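Local coordinates for protein pyridoxamine 5-phosphate-dependent dehydrase (Escherichia coli, PDB 3B8X) that removes the C3'-hydroxyl group from GDP-4-keto-6-deoxy-D-mannose in a combined transamination-deoxygenation reaction on the way to L-colitose, a sugar of the O-antigen, at residues R275-F286 / E297-F308. The protein carries 1 engineered substitution. Numbering follows the deposited sequence.
Sequences RRKNAEYFLDKF and ETGESSWFGFSF
R275 and R276 each bind the loop that leads into strand 305-310. R275 stretches out from CG to NE, which carries NH1 to two successive carbonyls, W303 O at 3.0 Å and F304 O at 3.1 Å. Both oxygens lie in the guanidinium plane, but the donor stands above the carbonyl plane of F304, off its lone pairs. A water also ties R275 NH2 to F304 O, helping to fix the rotation of this guanidinium.

R276 instead bends at chi3. R276 NH1 meets a lone pair of S301 O at 2.8 Å and forms a salt bridge with E297 OE2 at 2.9 Å. That carboxylate oxygen takes the backbone N-H of S301 on its anti lone pair, so one oxygen joins R276 to both ends of the 297-301 loop. E300 lies over one guanidinium face as a long, purely electrostatic partner.

Apolar packing takes over further along the helix. The A279 methyl sits over the five-membered ring of W303, while L283 CD1 reaches the far end of the indole, 3.9 Å from W303 CZ2. F282, its CG anti to the backbone N (chi1 172°), lays its ring on F306 in an offset stack, centroids 4.2 Å apart and planes at 18°. The edge of F282 points at F308, with F282 CE1 3.4 Å from F308 CZ, and the CE2 rim of F308 comes over a face of F286, the two rings set obliquely, completing a cluster of four phenylalanines.

Segment 275-286 of helix 255-286 runs at 24° to strand 305-308, covering the antiparallel sheet of the small C-terminal domain of this fold type I (aspartate aminotransferase) enzyme. Strand 368-372 pairs with 305-310, helix 379-388 packs against F282 and F286, and the F304 side chain, which starts away from the helix, comes within about 4 Å (nearest atoms) of the bound GDP-perosamine-PLP adduct.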
loop_
_atom_site.group_PDB
_atom_site.type_symbol
_atom_site.label_atom_id
_atom_site.label_comp_id
_atom_site.label_asym_id
_atom_site.label_seq_id
_atom_site.Cartn_x
_atom_site.Cartn_y
_atom_site.Cartn_z
ATOM N N ARG B 275 10.905 -16.086 -23.616
ATOM C CA ARG B 275 10.492 -14.753 -24.023
ATOM C C ARG B 275 11.449 -14.173 -25.057
ATOM O O ARG B 275 11.013 -13.550 -26.019
ATOM C CB ARG B 275 10.468 -13.819 -22.826
ATOM C CG ARG B 275 9.274 -14.011 -21.922
ATOM C CD ARG B 275 9.344 -12.961 -20.857
ATOM N NE ARG B 275 8.148 -12.983 -20.038
ATOM C CZ ARG B 275 7.156 -12.128 -20.188
ATOM N NH1 ARG B 275 7.218 -11.166 -21.112
ATOM N NH2 ARG B 275 6.093 -12.272 -19.429
ATOM N N ARG B 276 12.752 -14.291 -24.835
ATOM C CA ARG B 276 13.688 -13.790 -25.862
ATOM C C ARG B 276 13.603 -14.592 -27.170
ATOM O O ARG B 276 13.727 -14.028 -28.265
ATOM C CB ARG B 276 15.144 -13.640 -25.354
ATOM C CG ARG B 276 15.298 -12.501 -24.338
ATOM C CD ARG B 276 16.603 -12.585 -23.511
ATOM N NE ARG B 276 17.720 -12.509 -24.435
ATOM C CZ ARG B 276 17.974 -11.454 -25.202
ATOM N NH1 ARG B 276 17.220 -10.360 -25.127
ATOM N NH2 ARG B 276 18.984 -11.501 -26.056
ATOM N N LYS B 277 13.364 -15.901 -27.105
ATOM C CA LYS B 277 13.255 -16.611 -28.391
ATOM C C LYS B 277 11.991 -16.138 -29.096
ATOM O O LYS B 277 11.959 -15.991 -30.313
ATOM C CB LYS B 277 13.218 -18.121 -28.220
ATOM C CG LYS B 277 13.447 -18.851 -29.520
ATOM C CD LYS B 277 14.479 -19.953 -29.381
ATOM C CE LYS B 277 14.626 -20.716 -30.702
ATOM N NZ LYS B 277 13.912 -22.037 -30.732
ATOM N N ASN B 278 10.977 -15.797 -28.316
ATOM C CA ASN B 278 9.751 -15.338 -28.955
ATOM C C ASN B 278 10.093 -14.036 -29.625
ATOM O O ASN B 278 9.598 -13.733 -30.696
ATOM C CB ASN B 278 8.646 -15.062 -27.924
ATOM C CG ASN B 278 7.957 -16.329 -27.450
ATOM O OD1 ASN B 278 7.885 -17.332 -28.166
ATOM N ND2 ASN B 278 7.427 -16.281 -26.230
ATOM N N ALA B 279 10.916 -13.249 -28.953
ATOM C CA ALA B 279 11.254 -11.922 -29.470
ATOM C C ALA B 279 12.033 -12.074 -30.769
ATOM O O ALA B 279 11.906 -11.270 -31.675
ATOM C CB ALA B 279 12.050 -11.121 -28.434
ATOM N N GLU B 280 12.842 -13.118 -30.854
ATOM C CA GLU B 280 13.638 -13.312 -32.044
ATOM C C GLU B 280 12.768 -13.581 -33.252
ATOM O O GLU B 280 12.954 -12.996 -34.316
ATOM C CB GLU B 280 14.588 -14.477 -31.826
ATOM C CG GLU B 280 15.211 -15.038 -33.077
ATOM C CD GLU B 280 16.003 -16.274 -32.729
ATOM O OE1 GLU B 280 15.403 -17.360 -32.562
ATOM O OE2 GLU B 280 17.225 -16.130 -32.541
ATOM N N TYR B 281 11.792 -14.455 -33.078
ATOM C CA TYR B 281 10.869 -14.784 -34.153
ATOM C C TYR B 281 10.018 -13.561 -34.541
ATOM O O TYR B 281 9.840 -13.203 -35.715
ATOM C CB TYR B 281 9.984 -15.925 -33.651
ATOM C CG TYR B 281 9.157 -16.522 -34.743
ATOM C CD1 TYR B 281 9.783 -17.193 -35.782
ATOM C CD2 TYR B 281 7.767 -16.349 -34.792
ATOM C CE1 TYR B 281 9.059 -17.746 -36.809
ATOM C CE2 TYR B 281 7.042 -16.872 -35.824
ATOM C CZ TYR B 281 7.698 -17.584 -36.837
ATOM O OH TYR B 281 6.982 -18.154 -37.878
ATOM N N PHE B 282 9.519 -12.889 -33.515
ATOM C CA PHE B 282 8.727 -11.666 -33.721
ATOM C C PHE B 282 9.491 -10.650 -34.606
ATOM O O PHE B 282 8.961 -10.146 -35.615
ATOM C CB PHE B 282 8.443 -11.026 -32.342
ATOM C CG PHE B 282 7.804 -9.656 -32.422
ATOM C CD1 PHE B 282 6.486 -9.519 -32.856
ATOM C CD2 PHE B 282 8.539 -8.519 -32.102
ATOM C CE1 PHE B 282 5.888 -8.237 -32.963
ATOM C CE2 PHE B 282 7.982 -7.239 -32.211
ATOM C CZ PHE B 282 6.658 -7.092 -32.660
ATOM N N LEU B 283 10.741 -10.365 -34.223
ATOM C CA LEU B 283 11.557 -9.409 -34.953
ATOM C C LEU B 283 11.780 -9.901 -36.380
ATOM O O LEU B 283 11.723 -9.128 -37.344
ATOM C CB LEU B 283 12.900 -9.164 -34.253
ATOM C CG LEU B 283 12.771 -8.379 -32.930
ATOM C CD1 LEU B 283 14.097 -8.222 -32.164
ATOM C CD2 LEU B 283 12.010 -7.016 -33.066
ATOM N N ASP B 284 12.031 -11.192 -36.521
ATOM C CA ASP B 284 12.283 -11.720 -37.847
ATOM C C ASP B 284 10.995 -11.585 -38.652
ATOM O O ASP B 284 10.988 -11.260 -39.841
ATOM C CB ASP B 284 12.713 -13.175 -37.757
ATOM C CG ASP B 284 12.516 -13.915 -39.054
ATOM O OD1 ASP B 284 13.021 -13.429 -40.094
ATOM O OD2 ASP B 284 11.850 -14.972 -39.045
ATOM N N LYS B 285 9.871 -11.779 -37.991
ATOM C CA LYS B 285 8.621 -11.651 -38.716
ATOM C C LYS B 285 8.101 -10.245 -39.068
ATOM O O LYS B 285 7.299 -10.079 -40.006
ATOM C CB LYS B 285 7.542 -12.422 -37.962
ATOM C CG LYS B 285 7.717 -13.889 -38.087
ATOM C CD LYS B 285 6.483 -14.380 -38.784
ATOM C CE LYS B 285 6.812 -15.184 -40.006
ATOM N NZ LYS B 285 5.516 -15.699 -40.515
ATOM N N PHE B 286 8.464 -9.258 -38.252
ATOM C CA PHE B 286 7.993 -7.899 -38.449
ATOM C C PHE B 286 9.109 -6.933 -38.837
ATOM O O PHE B 286 8.897 -5.715 -38.858
ATOM C CB PHE B 286 7.348 -7.421 -37.141
ATOM C CG PHE B 286 5.972 -7.983 -36.904
ATOM C CD1 PHE B 286 5.817 -9.193 -36.250
ATOM C CD2 PHE B 286 4.844 -7.319 -37.368
ATOM C CE1 PHE B 286 4.557 -9.706 -36.031
ATOM C CE2 PHE B 286 3.574 -7.858 -37.180
ATOM C CZ PHE B 286 3.439 -9.042 -36.505
ATOM N N GLU B 297 16.070 -2.817 -29.490
ATOM C CA GLU B 297 16.663 -3.372 -28.284
ATOM C C GLU B 297 17.979 -2.737 -27.831
ATOM O O GLU B 297 18.890 -2.551 -28.636
ATOM C CB GLU B 297 16.943 -4.865 -28.512
ATOM C CG GLU B 297 17.497 -5.566 -27.261
ATOM C CD GLU B 297 17.514 -7.053 -27.432
ATOM O OE1 GLU B 297 17.640 -7.476 -28.596
ATOM O OE2 GLU B 297 17.363 -7.804 -26.444
ATOM N N THR B 298 18.086 -2.492 -26.529
ATOM C CA THR B 298 19.330 -2.015 -25.891
ATOM C C THR B 298 19.781 -3.187 -24.972
ATOM O O THR B 298 18.939 -3.866 -24.392
ATOM C CB THR B 298 19.044 -0.729 -25.081
ATOM O OG1 THR B 298 18.675 0.305 -25.999
ATOM C CG2 THR B 298 20.297 -0.262 -24.325
ATOM N N GLY B 299 21.080 -3.514 -24.919
ATOM C CA GLY B 299 21.569 -4.650 -24.108
ATOM C C GLY B 299 20.808 -5.943 -24.411
ATOM O O GLY B 299 20.607 -6.318 -25.573
ATOM N N GLU B 300 20.391 -6.638 -23.363
ATOM C CA GLU B 300 19.584 -7.842 -23.530
ATOM C C GLU B 300 18.206 -7.643 -22.887
ATOM O O GLU B 300 18.062 -7.678 -21.670
ATOM C CB GLU B 300 20.295 -9.067 -22.991
ATOM C CG GLU B 300 21.468 -9.441 -23.872
ATOM C CD GLU B 300 22.037 -10.804 -23.550
ATOM O OE1 GLU B 300 21.270 -11.639 -23.019
ATOM O OE2 GLU B 300 23.241 -11.034 -23.819
ATOM N N SER B 301 17.243 -7.267 -23.705
ATOM C CA SER B 301 15.904 -6.986 -23.214
ATOM C C SER B 301 15.205 -8.237 -22.686
ATOM O O SER B 301 15.483 -9.357 -23.121
ATOM C CB SER B 301 15.108 -6.363 -24.375
ATOM O OG SER B 301 13.742 -6.173 -24.086
ATOM N N SER B 302 14.294 -8.065 -21.722
ATOM C CA SER B 302 13.541 -9.220 -21.227
ATOM C C SER B 302 12.178 -9.226 -21.916
ATOM O O SER B 302 11.323 -10.052 -21.604
ATOM C CB SER B 302 13.398 -9.269 -19.688
ATOM O OG SER B 302 12.893 -8.048 -19.142
ATOM N N TRP B 303 11.978 -8.321 -22.875
ATOM C CA TRP B 303 10.783 -8.332 -23.727
ATOM C C TRP B 303 9.478 -8.573 -22.997
ATOM O O TRP B 303 8.850 -9.633 -23.145
ATOM C CB TRP B 303 10.956 -9.406 -24.831
ATOM C CG TRP B 303 12.084 -9.060 -25.780
ATOM C CD1 TRP B 303 13.379 -9.527 -25.750
ATOM C CD2 TRP B 303 12.039 -8.081 -26.831
ATOM N NE1 TRP B 303 14.137 -8.906 -26.729
ATOM C CE2 TRP B 303 13.342 -8.008 -27.395
ATOM C CE3 TRP B 303 11.015 -7.266 -27.362
ATOM C CZ2 TRP B 303 13.643 -7.168 -28.476
ATOM C CZ3 TRP B 303 11.313 -6.433 -28.469
ATOM C CH2 TRP B 303 12.616 -6.408 -29.013
ATOM N N PHE B 304 8.997 -7.559 -22.293
ATOM C CA PHE B 304 7.795 -7.699 -21.487
ATOM C C PHE B 304 6.597 -7.927 -22.402
ATOM O O PHE B 304 5.678 -8.704 -22.101
ATOM C CB PHE B 304 7.653 -6.411 -20.668
ATOM C CG PHE B 304 6.359 -6.294 -19.935
ATOM C CD1 PHE B 304 6.249 -6.755 -18.622
ATOM C CD2 PHE B 304 5.284 -5.673 -20.548
ATOM C CE1 PHE B 304 5.048 -6.617 -17.927
ATOM C CE2 PHE B 304 4.071 -5.538 -19.906
ATOM C CZ PHE B 304 3.938 -6.009 -18.571
ATOM N N GLY B 305 6.613 -7.215 -23.518
ATOM C CA GLY B 305 5.566 -7.290 -24.533
ATOM C C GLY B 305 6.141 -6.840 -25.860
ATOM O O GLY B 305 7.290 -6.436 -25.932
ATOM N N PHE B 306 5.325 -6.865 -26.897
ATOM C CA PHE B 306 5.737 -6.478 -28.241
ATOM C C PHE B 306 5.053 -5.204 -28.712
ATOM O O PHE B 306 3.865 -5.224 -29.097
ATOM C CB PHE B 306 5.343 -7.632 -29.171
ATOM C CG PHE B 306 6.131 -8.870 -28.921
ATOM C CD1 PHE B 306 5.498 -10.103 -28.759
ATOM C CD2 PHE B 306 7.519 -8.783 -28.792
ATOM C CE1 PHE B 306 6.257 -11.261 -28.585
ATOM C CE2 PHE B 306 8.303 -9.923 -28.585
ATOM C CZ PHE B 306 7.647 -11.154 -28.436
ATOM N N SER B 307 5.813 -4.107 -28.760
ATOM C CA SER B 307 5.248 -2.834 -29.158
ATOM C C SER B 307 5.261 -2.656 -30.671
ATOM O O SER B 307 6.083 -3.246 -31.374
ATOM C CB SER B 307 6.094 -1.700 -28.565
ATOM O OG SER B 307 7.392 -1.716 -29.147
ATOM N N PHE B 308 4.343 -1.803 -31.127
ATOM C CA PHE B 308 4.248 -1.370 -32.523
ATOM C C PHE B 308 3.991 0.119 -32.529
ATOM O O PHE B 308 3.354 0.653 -31.616
ATOM C CB PHE B 308 3.035 -1.964 -33.201
ATOM C CG PHE B 308 3.149 -3.414 -33.454
ATOM C CD1 PHE B 308 2.235 -4.273 -32.890
ATOM C CD2 PHE B 308 4.175 -3.919 -34.237
ATOM C CE1 PHE B 308 2.302 -5.620 -33.115
ATOM C CE2 PHE B 308 4.267 -5.291 -34.445
ATOM C CZ PHE B 308 3.322 -6.138 -33.874
HETATM O O HOH W 1 4.481 -9.737 -19.705
#